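PDB 4ME2: uncharacterized protein from Brachypodium distachyon, which is a THA8-type pentatricopeptide repeat protein of helix-turn-helix repeats that probably binds RNA in a sequence-specific manner, including chloroplast group II introns. Local coordinates for residues A[189-193]-A[194-198]; A[200-203]-A[204-208]; A[96-99]-A[100-104]. All blocks are in the same frame, centred on the assembly; numbering follows the deposited sequence.

Overall arrangement
All three contacts are local, made between residues a few positions apart along one largely helical chain. Interactions 1 and 2 are neighbours, with centres about 11 Å apart: Tyr191 packs on Tyr207 and Met206, Val195 on Val202, and a probable hydrogen bond joins Ala194 O to Cys200 N. Interaction 3 opens helix 98-109 on the opposite side of the chain's centre, about 27 Å from interaction 1, centre to centre. Most touching residues of interaction 1 are buried; interaction 2 lies farthest from the chain's centre, with Asp203 and Tyr205 exposed; none in interaction 3 is fully exposed. A pi-type turn and a water bridge mark interaction 1, a carboxylate cap interaction 2, regular i+4 bonds and indole-leucine packing interaction 3.

Interaction 1: residues A[189-193]-A[194-198]; sequences RVYEA and AVRKG
Tyr191 and Val195, one turn apart on helix 184-197, pack side chain against side chain. The tyrosine CG lies anti to its backbone N (chi1 175°), which carries the ring outward from the helix, leaning towards the following turn, where Val195 meets it. Val195 then covers one face: its CB sits 4.1 Å from the centroid of the Tyr191 ring in a CH-pi contact, displaced towards the rim, while Val195 CG1 reaches Tyr191 CE2 at 3.7 Å. Arg196 passes the same ring obliquely, bringing CD to 3.4 Å from Tyr191 CE1. The chain bends at chi3, and with the twist at chi4 the guanidinium plane ends 21° from that of the ring. The phenol OH bonds to Asp229, which also forms a salt bridge with Arg196 NH1; Glu225 takes NH2. The aromatic and cationic groups are thus held together by helix 220-236. A water accepts from Arg196 NE at 2.7 Å and donates to Glu192 OE1 at 3.0 Å, linking two charged groups that do not touch directly. The water lies at the edge of the guanidinium, in its plane, and with the two acidic partners helps fix its rotation. Lys197 NZ remains 4.3 Å from Glu192 OE1, beyond a salt bridge, though the opposite charges probably attract.

The backbone changes pitch beneath these side chains. Val195 N keeps the alpha-helical i+4 bond to Tyr191 O, while Arg196 N to Tyr191 O, in the carbonyl plane, and Lys197 N to Glu192 O, at 2.8 Å, are i+5 bonds. They belong to a wider pi-type turn at the C-terminal end of a helix in the helix-turn-helix architecture of a pentatricopeptide repeat protein.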
ATOM      1  N   ARG A 189       2.542  -5.751 -10.086  1.00 21.78           N
ATOM      2  CA  ARG A 189       2.354  -4.358 -10.493  1.00 23.42           C
ATOM      3  C   ARG A 189       3.454  -3.468  -9.928  1.00 23.14           C
ATOM      4  O   ARG A 189       4.062  -2.691 -10.665  1.00 24.16           O
ATOM      5  CB  ARG A 189       0.967  -3.835 -10.090  1.00 24.03           C
ATOM      6  CG  ARG A 189      -0.147  -4.178 -11.075  1.00 25.78           C
ATOM      7  CD  ARG A 189      -0.712  -2.940 -11.776  1.00 28.68           C
ATOM      8  NE  ARG A 189       0.311  -2.100 -12.389  1.00 30.77           N
ATOM      9  CZ  ARG A 189       0.253  -0.771 -12.489  1.00 30.61           C
ATOM     10  NH1 ARG A 189      -0.775  -0.088 -12.005  1.00 31.79           N
ATOM     11  NH2 ARG A 189       1.247  -0.116 -13.070  1.00 32.20           N
ATOM     12  N   VAL A 190       3.717  -3.593  -8.628  1.00 22.74           N
ATOM     13  CA  VAL A 190       4.764  -2.800  -7.971  1.00 23.24           C
ATOM     14  C   VAL A 190       6.149  -3.134  -8.524  1.00 24.29           C
ATOM     15  O   VAL A 190       6.933  -2.233  -8.863  1.00 25.00           O
ATOM     16  CB  VAL A 190       4.786  -3.016  -6.442  1.00 22.71           C
ATOM     17  CG1 VAL A 190       6.022  -2.368  -5.832  1.00 23.10           C
ATOM     18  CG2 VAL A 190       3.529  -2.457  -5.797  1.00 23.06           C
ATOM     19  N   TYR A 191       6.456  -4.430  -8.582  1.00 24.59           N
ATOM     20  CA  TYR A 191       7.745  -4.883  -9.096  1.00 25.88           C
ATOM     21  C   TYR A 191       7.988  -4.378 -10.521  1.00 26.96           C
ATOM     22  O   TYR A 191       9.059  -3.849 -10.829  1.00 28.74           O
ATOM     23  CB  TYR A 191       7.851  -6.411  -9.026  1.00 25.24           C
ATOM     24  CG  TYR A 191       9.107  -6.962  -9.662  1.00 25.75           C
ATOM     25  CD1 TYR A 191       9.101  -7.408 -10.985  1.00 26.30           C
ATOM     26  CD2 TYR A 191      10.301  -7.037  -8.946  1.00 25.99           C
ATOM     27  CE1 TYR A 191      10.252  -7.915 -11.576  1.00 26.43           C
ATOM     28  CE2 TYR A 191      11.458  -7.546  -9.527  1.00 25.99           C
ATOM     29  CZ  TYR A 191      11.427  -7.979 -10.840  1.00 26.49           C
ATOM     30  OH  TYR A 191      12.572  -8.481 -11.413  1.00 26.78           O
ATOM     31  N   GLU A 192       6.987  -4.524 -11.383  1.00 27.65           N
ATOM     32  CA  GLU A 192       7.117  -4.098 -12.771  1.00 29.07           C
ATOM     33  C   GLU A 192       7.322  -2.588 -12.892  1.00 30.30           C
ATOM     34  O   GLU A 192       8.240  -2.141 -13.577  1.00 31.43           O
ATOM     35  CB  GLU A 192       5.908  -4.535 -13.592  1.00 29.46           C
ATOM     36  CG  GLU A 192       5.922  -4.004 -15.013  1.00 30.52           C
ATOM     37  CD  GLU A 192       4.683  -4.393 -15.786  1.00 30.61           C
ATOM     38  OE1 GLU A 192       4.822  -5.056 -16.833  1.00 31.76           O
ATOM     39  OE2 GLU A 192       3.569  -4.044 -15.343  1.00 32.01           O
ATOM     40  N   ALA A 193       6.476  -1.810 -12.222  1.00 29.74           N
ATOM     41  CA  ALA A 193       6.550  -0.351 -12.315  1.00 30.30           C
ATOM     42  C   ALA A 193       7.864   0.202 -11.760  1.00 31.12           C
ATOM     43  O   ALA A 193       8.509   1.029 -12.405  1.00 32.02           O
ATOM     44  CB  ALA A 193       5.355   0.299 -11.631  1.00 29.50           C
ATOM     45  N   ALA A 194       8.268  -0.267 -10.582  1.00 31.03           N
ATOM     46  CA  ALA A 194       9.452   0.270  -9.910  1.00 32.77           C
ATOM     47  C   ALA A 194      10.766  -0.332 -10.410  1.00 34.38           C
ATOM     48  O   ALA A 194      11.700   0.399 -10.756  1.00 34.74           O
ATOM     49  CB  ALA A 194       9.332   0.103  -8.403  1.00 32.76           C
ATOM     50  N   VAL A 195      10.831  -1.663 -10.448  1.00 34.99           N
ATOM     51  CA  VAL A 195      12.073  -2.374 -10.761  1.00 35.60           C
ATOM     52  C   VAL A 195      12.331  -2.495 -12.262  1.00 37.17           C
ATOM     53  O   VAL A 195      13.365  -2.043 -12.757  1.00 38.86           O
ATOM     54  CB  VAL A 195      12.109  -3.774 -10.108  1.00 34.49           C
ATOM     55  CG1 VAL A 195      13.300  -4.575 -10.617  1.00 35.02           C
ATOM     56  CG2 VAL A 195      12.154  -3.656  -8.592  1.00 34.62           C
ATOM     57  N   ARG A 196      11.402  -3.112 -12.985  1.00 37.69           N
ATOM     58  CA  ARG A 196      11.582  -3.340 -14.416  1.00 38.50           C
ATOM     59  C   ARG A 196      11.555  -2.044 -15.218  1.00 39.99           C
ATOM     60  O   ARG A 196      12.533  -1.706 -15.887  1.00 41.89           O
ATOM     61  CB  ARG A 196      10.540  -4.327 -14.944  1.00 37.77           C
ATOM     62  CG  ARG A 196      10.788  -5.754 -14.485  1.00 37.20           C
ATOM     63  CD  ARG A 196       9.576  -6.654 -14.672  1.00 37.00           C
ATOM     64  NE  ARG A 196       9.265  -6.961 -16.070  1.00 37.66           N
ATOM     65  CZ  ARG A 196       9.952  -7.803 -16.842  1.00 36.51           C
ATOM     66  NH1 ARG A 196      11.028  -8.427 -16.381  1.00 35.88           N
ATOM     67  NH2 ARG A 196       9.566  -8.011 -18.090  1.00 36.17           N
ATOM     68  N   LYS A 197      10.443  -1.322 -15.130  1.00 40.44           N
ATOM     69  CA  LYS A 197      10.217  -0.117 -15.929  1.00 41.72           C
ATOM     70  C   LYS A 197      10.817   1.153 -15.323  1.00 42.36           C
ATOM     71  O   LYS A 197      11.296   2.024 -16.052  1.00 43.46           O
ATOM     72  CB  LYS A 197       8.720   0.093 -16.164  1.00 41.77           C
ATOM     73  CG  LYS A 197       8.138  -0.708 -17.307  1.00 43.39           C
ATOM     74  CD  LYS A 197       6.640  -0.462 -17.387  1.00 44.02           C
ATOM     75  CE  LYS A 197       6.154  -0.392 -18.824  1.00 44.97           C
ATOM     76  NZ  LYS A 197       5.541  -1.660 -19.320  1.00 46.58           N
ATOM     77  N   GLY A 198      10.777   1.262 -13.999  1.00 42.26           N
ATOM     78  CA  GLY A 198      11.248   2.461 -13.313  1.00 42.70           C
ATOM     79  C   GLY A 198      12.741   2.446 -13.064  1.00 43.40           C
ATOM     80  O   GLY A 198      13.280   3.330 -12.390  1.00 43.84           O
TER
HETATM   81  O   HOH W   1       7.450  -5.962 -17.846  1.00 40.24           O

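Interaction 2: residues A[200-203]-A[204-208]; sequences CEVD and EYMYR
Asp203 OD2 accepts from Tyr205 N at 3.0 Å, with an N-H...O angle of 162°, and so caps helix 204-216. The residue stands at the N-cap, immediately before the first helical turn, where a carboxylate probably also interacts favourably with the positive end of the helix dipole. With chi1 at 177° the Asp203 carboxylate swings to the side of its own carbonyl carbon, folding back over the opening turn; the amide meets OD2 from above the carboxylate plane. The cap serves Tyr205 N, whereas Glu204 N is buried without a partner. A weak bond from Met206 N to Asp203 O, 3.3 Å long, adds a backbone link across the same turn.

Beneath the cap, Val202 turns inward and packs on Tyr207; its very close approach to Met206 is doubtful. Tyr191 and Val195 of the preceding helix lie against this group, and Trp233 meets the Tyr207 ring from helix 220-236. The loop thereby joins consecutive helices through an apolar contact as well as a polar cap. Val202 CG1 makes a CH-pi contact over one face of the Tyr207 ring, offset towards the rim, 3.5 Å from CZ and 3.9 Å from the ring centroid.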
ATOM      1  N   CYS A 200      14.573   0.954 -11.093  1.00 43.86           N
ATOM      2  CA  CYS A 200      15.012   0.937  -9.703  1.00 43.30           C
ATOM      3  C   CYS A 200      15.964  -0.240  -9.508  1.00 43.63           C
ATOM      4  O   CYS A 200      15.551  -1.398  -9.595  1.00 43.61           O
ATOM      5  CB  CYS A 200      13.809   0.838  -8.760  1.00 43.02           C
ATOM      6  SG  CYS A 200      14.182   1.028  -6.998  1.00 42.77           S
ATOM      7  N   GLU A 201      17.241   0.054  -9.273  1.00 43.85           N
ATOM      8  CA  GLU A 201      18.237  -1.004  -9.068  1.00 44.36           C
ATOM      9  C   GLU A 201      18.009  -1.725  -7.748  1.00 42.63           C
ATOM     10  O   GLU A 201      18.080  -1.123  -6.678  1.00 42.08           O
ATOM     11  CB  GLU A 201      19.675  -0.462  -9.153  1.00 46.24           C
ATOM     12  CG  GLU A 201      20.446  -0.860 -10.411  1.00 49.11           C
ATOM     13  CD  GLU A 201      21.558  -1.878 -10.162  1.00 50.91           C
ATOM     14  OE1 GLU A 201      21.969  -2.054  -8.993  1.00 52.09           O
ATOM     15  OE2 GLU A 201      22.028  -2.498 -11.143  1.00 51.30           O
ATOM     16  N   VAL A 202      17.719  -3.018  -7.836  1.00 41.33           N
ATOM     17  CA  VAL A 202      17.291  -3.793  -6.677  1.00 40.04           C
ATOM     18  C   VAL A 202      18.263  -4.942  -6.374  1.00 40.03           C
ATOM     19  O   VAL A 202      19.195  -5.189  -7.141  1.00 42.11           O
ATOM     20  CB  VAL A 202      15.845  -4.300  -6.883  1.00 38.86           C
ATOM     21  CG1 VAL A 202      15.833  -5.605  -7.665  1.00 37.16           C
ATOM     22  CG2 VAL A 202      15.124  -4.426  -5.552  1.00 37.91           C
ATOM     23  N   ASP A 203      18.038  -5.636  -5.261  1.00 39.88           N
ATOM     24  CA  ASP A 203      18.948  -6.676  -4.776  1.00 39.25           C
ATOM     25  C   ASP A 203      18.509  -8.075  -5.208  1.00 37.06           C
ATOM     26  O   ASP A 203      17.430  -8.251  -5.776  1.00 36.40           O
ATOM     27  CB  ASP A 203      19.048  -6.602  -3.241  1.00 41.12           C
ATOM     28  CG  ASP A 203      19.919  -7.706  -2.644  1.00 42.00           C
ATOM     29  OD1 ASP A 203      21.070  -7.883  -3.103  1.00 44.12           O
ATOM     30  OD2 ASP A 203      19.452  -8.400  -1.714  1.00 42.02           O
ATOM     31  N   GLU A 204      19.356  -9.068  -4.939  1.00 36.43           N
ATOM     32  CA  GLU A 204      19.002 -10.469  -5.155  1.00 35.66           C
ATOM     33  C   GLU A 204      17.749 -10.825  -4.373  1.00 33.75           C
ATOM     34  O   GLU A 204      16.899 -11.570  -4.862  1.00 32.82           O
ATOM     35  CB  GLU A 204      20.141 -11.399  -4.737  1.00 37.38           C
ATOM     36  CG  GLU A 204      19.793 -12.879  -4.817  1.00 39.40           C
ATOM     37  CD  GLU A 204      20.974 -13.783  -4.515  1.00 40.97           C
ATOM     38  OE1 GLU A 204      21.868 -13.375  -3.743  1.00 42.47           O
ATOM     39  OE2 GLU A 204      21.004 -14.912  -5.049  1.00 41.99           O
ATOM     40  N   TYR A 205      17.650 -10.294  -3.155  1.00 32.25           N
ATOM     41  CA  TYR A 205      16.492 -10.538  -2.298  1.00 29.69           C
ATOM     42  C   TYR A 205      15.151 -10.193  -2.959  1.00 28.29           C
ATOM     43  O   TYR A 205      14.215 -10.974  -2.874  1.00 27.16           O
ATOM     44  CB  TYR A 205      16.640  -9.817  -0.954  1.00 29.90           C
ATOM     45  CG  TYR A 205      15.526 -10.102   0.026  1.00 29.14           C
ATOM     46  CD1 TYR A 205      15.175 -11.410   0.351  1.00 29.50           C
ATOM     47  CD2 TYR A 205      14.829  -9.061   0.632  1.00 29.08           C
ATOM     48  CE1 TYR A 205      14.156 -11.674   1.246  1.00 28.77           C
ATOM     49  CE2 TYR A 205      13.812  -9.314   1.534  1.00 28.64           C
ATOM     50  CZ  TYR A 205      13.481 -10.622   1.832  1.00 28.96           C
ATOM     51  OH  TYR A 205      12.479 -10.883   2.726  1.00 29.54           O
ATOM     52  N   MET A 206      15.053  -9.037  -3.609  1.00 27.62           N
ATOM     53  CA  MET A 206      13.810  -8.685  -4.300  1.00 26.92           C
ATOM     54  C   MET A 206      13.450  -9.725  -5.361  1.00 27.08           C
ATOM     55  O   MET A 206      12.288 -10.112  -5.491  1.00 26.38           O
ATOM     56  CB  MET A 206      13.906  -7.305  -4.941  1.00 27.46           C
ATOM     57  CG  MET A 206      12.724  -6.939  -5.827  1.00 26.19           C
ATOM     58  SD  MET A 206      11.160  -6.776  -4.943  1.00 25.41           S
ATOM     59  CE  MET A 206      11.186  -5.034  -4.537  1.00 25.90           C
ATOM     60  N   TYR A 207      14.451 -10.165  -6.119  1.00 28.17           N
ATOM     61  CA  TYR A 207      14.226 -11.157  -7.172  1.00 27.68           C
ATOM     62  C   TYR A 207      13.722 -12.478  -6.607  1.00 27.35           C
ATOM     63  O   TYR A 207      12.796 -13.084  -7.150  1.00 27.40           O
ATOM     64  CB  TYR A 207      15.500 -11.392  -7.988  1.00 27.23           C
ATOM     65  CG  TYR A 207      15.991 -10.176  -8.731  1.00 28.03           C
ATOM     66  CD1 TYR A 207      15.139  -9.447  -9.552  1.00 27.37           C
ATOM     67  CD2 TYR A 207      17.315  -9.760  -8.623  1.00 28.53           C
ATOM     68  CE1 TYR A 207      15.585  -8.329 -10.238  1.00 28.22           C
ATOM     69  CE2 TYR A 207      17.769  -8.644  -9.301  1.00 29.63           C
ATOM     70  CZ  TYR A 207      16.903  -7.937 -10.108  1.00 28.48           C
ATOM     71  OH  TYR A 207      17.349  -6.833 -10.783  1.00 30.85           O
ATOM     72  N   ARG A 208      14.335 -12.930  -5.518  1.00 28.34           N
ATOM     73  CA  ARG A 208      13.961 -14.204  -4.925  1.00 27.88           C
ATOM     74  C   ARG A 208      12.544 -14.149  -4.362  1.00 27.59           C
ATOM     75  O   ARG A 208      11.779 -15.098  -4.514  1.00 26.27           O
ATOM     76  CB  ARG A 208      14.956 -14.619  -3.838  1.00 30.22           C
ATOM     77  CG  ARG A 208      16.384 -14.810  -4.336  1.00 32.39           C
ATOM     78  CD  ARG A 208      17.279 -15.368  -3.243  1.00 34.47           C
ATOM     79  NE  ARG A 208      16.659 -16.530  -2.606  1.00 36.30           N
ATOM     80  CZ  ARG A 208      17.262 -17.342  -1.743  1.00 38.06           C
ATOM     81  NH1 ARG A 208      18.529 -17.142  -1.394  1.00 38.73           N
ATOM     82  NH2 ARG A 208      16.593 -18.369  -1.233  1.00 38.60           N
TER

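Interaction 3: residues A[96-99]-A[100-104]; sequences GHWS and LALAA
The opening turn of helix 98-109 follows a Schellman motif, in which Gly96, with positive phi, ends the preceding helix; His97 then occupies the N-cap position. Across this turn the His97 and Leu100 side chains meet through their CB atoms, 4.1 Å apart. The His97 backbone begins the helical bonding: its O accepts from Ala101 N at 2.9 Å, followed by Trp98 O from Leu102 N and Ser99 O from Ala103 N.

The principal side-chain pair is Trp98 with Leu102, lying side by side and pointing the same way. A chi1 of -174°, which places CG across the CA-CB bond from the amide nitrogen, sends the indole outward with a lean towards the next turn, beside Leu102. Leu102 CG sits over one indole face, offset towards the rim, and CD1 comes to 3.8 Å from Trp98 CH2. Trp98 NE1 donates to Phe124 O, and Ala135, Ala138 and Val139 of helix 133-151 also pack on the indole. Leu100 instead packs on Leu56 of helix 47-59 and Leu92 of helix 82-94. One N-H bond and apolar packing thus fix the indole, tying the start of this helix to its neighbours.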
ATOM      1  N   GLY A  96      -8.510  -2.869  15.507  1.00 24.23           N
ATOM      2  CA  GLY A  96      -8.784  -3.908  14.514  1.00 23.16           C
ATOM      3  C   GLY A  96      -9.848  -3.546  13.490  1.00 22.24           C
ATOM      4  O   GLY A  96     -10.329  -4.414  12.760  1.00 22.50           O
ATOM      5  N   HIS A  97     -10.217  -2.267  13.422  1.00 21.52           N
ATOM      6  CA  HIS A  97     -11.168  -1.804  12.414  1.00 20.78           C
ATOM      7  C   HIS A  97     -10.431  -1.495  11.146  1.00 19.79           C
ATOM      8  O   HIS A  97     -10.241  -0.331  10.797  1.00 19.31           O
ATOM      9  CB  HIS A  97     -11.925  -0.574  12.889  1.00 21.52           C
ATOM     10  CG  HIS A  97     -12.724  -0.804  14.141  1.00 22.06           C
ATOM     11  ND1 HIS A  97     -13.763  -1.665  14.194  1.00 24.13           N
ATOM     12  CD2 HIS A  97     -12.595  -0.264  15.412  1.00 23.08           C
ATOM     13  CE1 HIS A  97     -14.271  -1.667  15.440  1.00 24.15           C
ATOM     14  NE2 HIS A  97     -13.557  -0.808  16.184  1.00 23.95           N
ATOM     15  N   TRP A  98     -10.017  -2.544  10.448  1.00 19.03           N
ATOM     16  CA  TRP A  98      -9.117  -2.413   9.305  1.00 19.01           C
ATOM     17  C   TRP A  98      -9.703  -1.570   8.189  1.00 18.50           C
ATOM     18  O   TRP A  98      -9.042  -0.651   7.689  1.00 18.09           O
ATOM     19  CB  TRP A  98      -8.677  -3.792   8.833  1.00 18.92           C
ATOM     20  CG  TRP A  98      -7.640  -3.725   7.763  1.00 19.06           C
ATOM     21  CD1 TRP A  98      -6.265  -3.648   7.914  1.00 19.11           C
ATOM     22  CD2 TRP A  98      -7.881  -3.699   6.332  1.00 19.17           C
ATOM     23  NE1 TRP A  98      -5.649  -3.585   6.691  1.00 18.93           N
ATOM     24  CE2 TRP A  98      -6.569  -3.603   5.697  1.00 19.17           C
ATOM     25  CE3 TRP A  98      -9.013  -3.737   5.539  1.00 19.42           C
ATOM     26  CZ2 TRP A  98      -6.423  -3.559   4.322  1.00 19.84           C
ATOM     27  CZ3 TRP A  98      -8.860  -3.695   4.153  1.00 20.04           C
ATOM     28  CH2 TRP A  98      -7.592  -3.608   3.556  1.00 20.05           C
ATOM     29  N   SER A  99     -10.949  -1.839   7.798  1.00 18.72           N
ATOM     30  CA  SER A  99     -11.566  -1.075   6.704  1.00 19.06           C
ATOM     31  C   SER A  99     -11.689   0.427   7.019  1.00 18.42           C
ATOM     32  O   SER A  99     -11.503   1.260   6.132  1.00 18.14           O
ATOM     33  CB  SER A  99     -12.919  -1.664   6.298  1.00 20.49           C
ATOM     34  OG  SER A  99     -13.894  -1.390   7.280  1.00 24.73           O
ATOM     35  N   LEU A 100     -11.994   0.762   8.275  1.00 17.54           N
ATOM     36  CA  LEU A 100     -12.095   2.157   8.706  1.00 17.63           C
ATOM     37  C   LEU A 100     -10.723   2.809   8.740  1.00 17.57           C
ATOM     38  O   LEU A 100     -10.590   3.979   8.394  1.00 17.73           O
ATOM     39  CB  LEU A 100     -12.739   2.280  10.087  1.00 17.88           C
ATOM     40  CG  LEU A 100     -14.177   1.771  10.213  1.00 18.03           C
ATOM     41  CD1 LEU A 100     -14.740   2.142  11.577  1.00 18.66           C
ATOM     42  CD2 LEU A 100     -15.042   2.350   9.111  1.00 18.86           C
ATOM     43  N   ALA A 101      -9.715   2.049   9.170  1.00 17.55           N
ATOM     44  CA  ALA A 101      -8.344   2.572   9.207  1.00 17.50           C
ATOM     45  C   ALA A 101      -7.847   2.854   7.793  1.00 17.77           C
ATOM     46  O   ALA A 101      -7.125   3.836   7.567  1.00 17.75           O
ATOM     47  CB  ALA A 101      -7.407   1.612   9.934  1.00 18.19           C
ATOM     48  N   LEU A 102      -8.230   1.995   6.849  1.00 17.99           N
ATOM     49  CA  LEU A 102      -7.865   2.173   5.438  1.00 18.15           C
ATOM     50  C   LEU A 102      -8.540   3.424   4.891  1.00 18.15           C
ATOM     51  O   LEU A 102      -7.925   4.203   4.164  1.00 18.03           O
ATOM     52  CB  LEU A 102      -8.297   0.963   4.601  1.00 19.32           C
ATOM     53  CG  LEU A 102      -7.465   0.432   3.421  1.00 21.08           C
ATOM     54  CD1 LEU A 102      -8.362  -0.062   2.293  1.00 20.80           C
ATOM     55  CD2 LEU A 102      -6.400   1.385   2.890  1.00 20.59           C
ATOM     56  N   ALA A 103      -9.812   3.614   5.235  1.00 17.86           N
ATOM     57  CA  ALA A 103     -10.516   4.821   4.834  1.00 17.59           C
ATOM     58  C   ALA A 103      -9.813   6.055   5.410  1.00 17.33           C
ATOM     59  O   ALA A 103      -9.707   7.079   4.729  1.00 16.85           O
ATOM     60  CB  ALA A 103     -11.982   4.763   5.250  1.00 17.72           C
ATOM     61  N   ALA A 104      -9.316   5.954   6.645  1.00 16.60           N
ATOM     62  CA  ALA A 104      -8.562   7.062   7.246  1.00 16.98           C
ATOM     63  C   ALA A 104      -7.279   7.330   6.462  1.00 17.14           C
ATOM     64  O   ALA A 104      -6.938   8.493   6.199  1.00 17.06           O
ATOM     65  CB  ALA A 104      -8.256   6.799   8.713  1.00 16.98           C
TER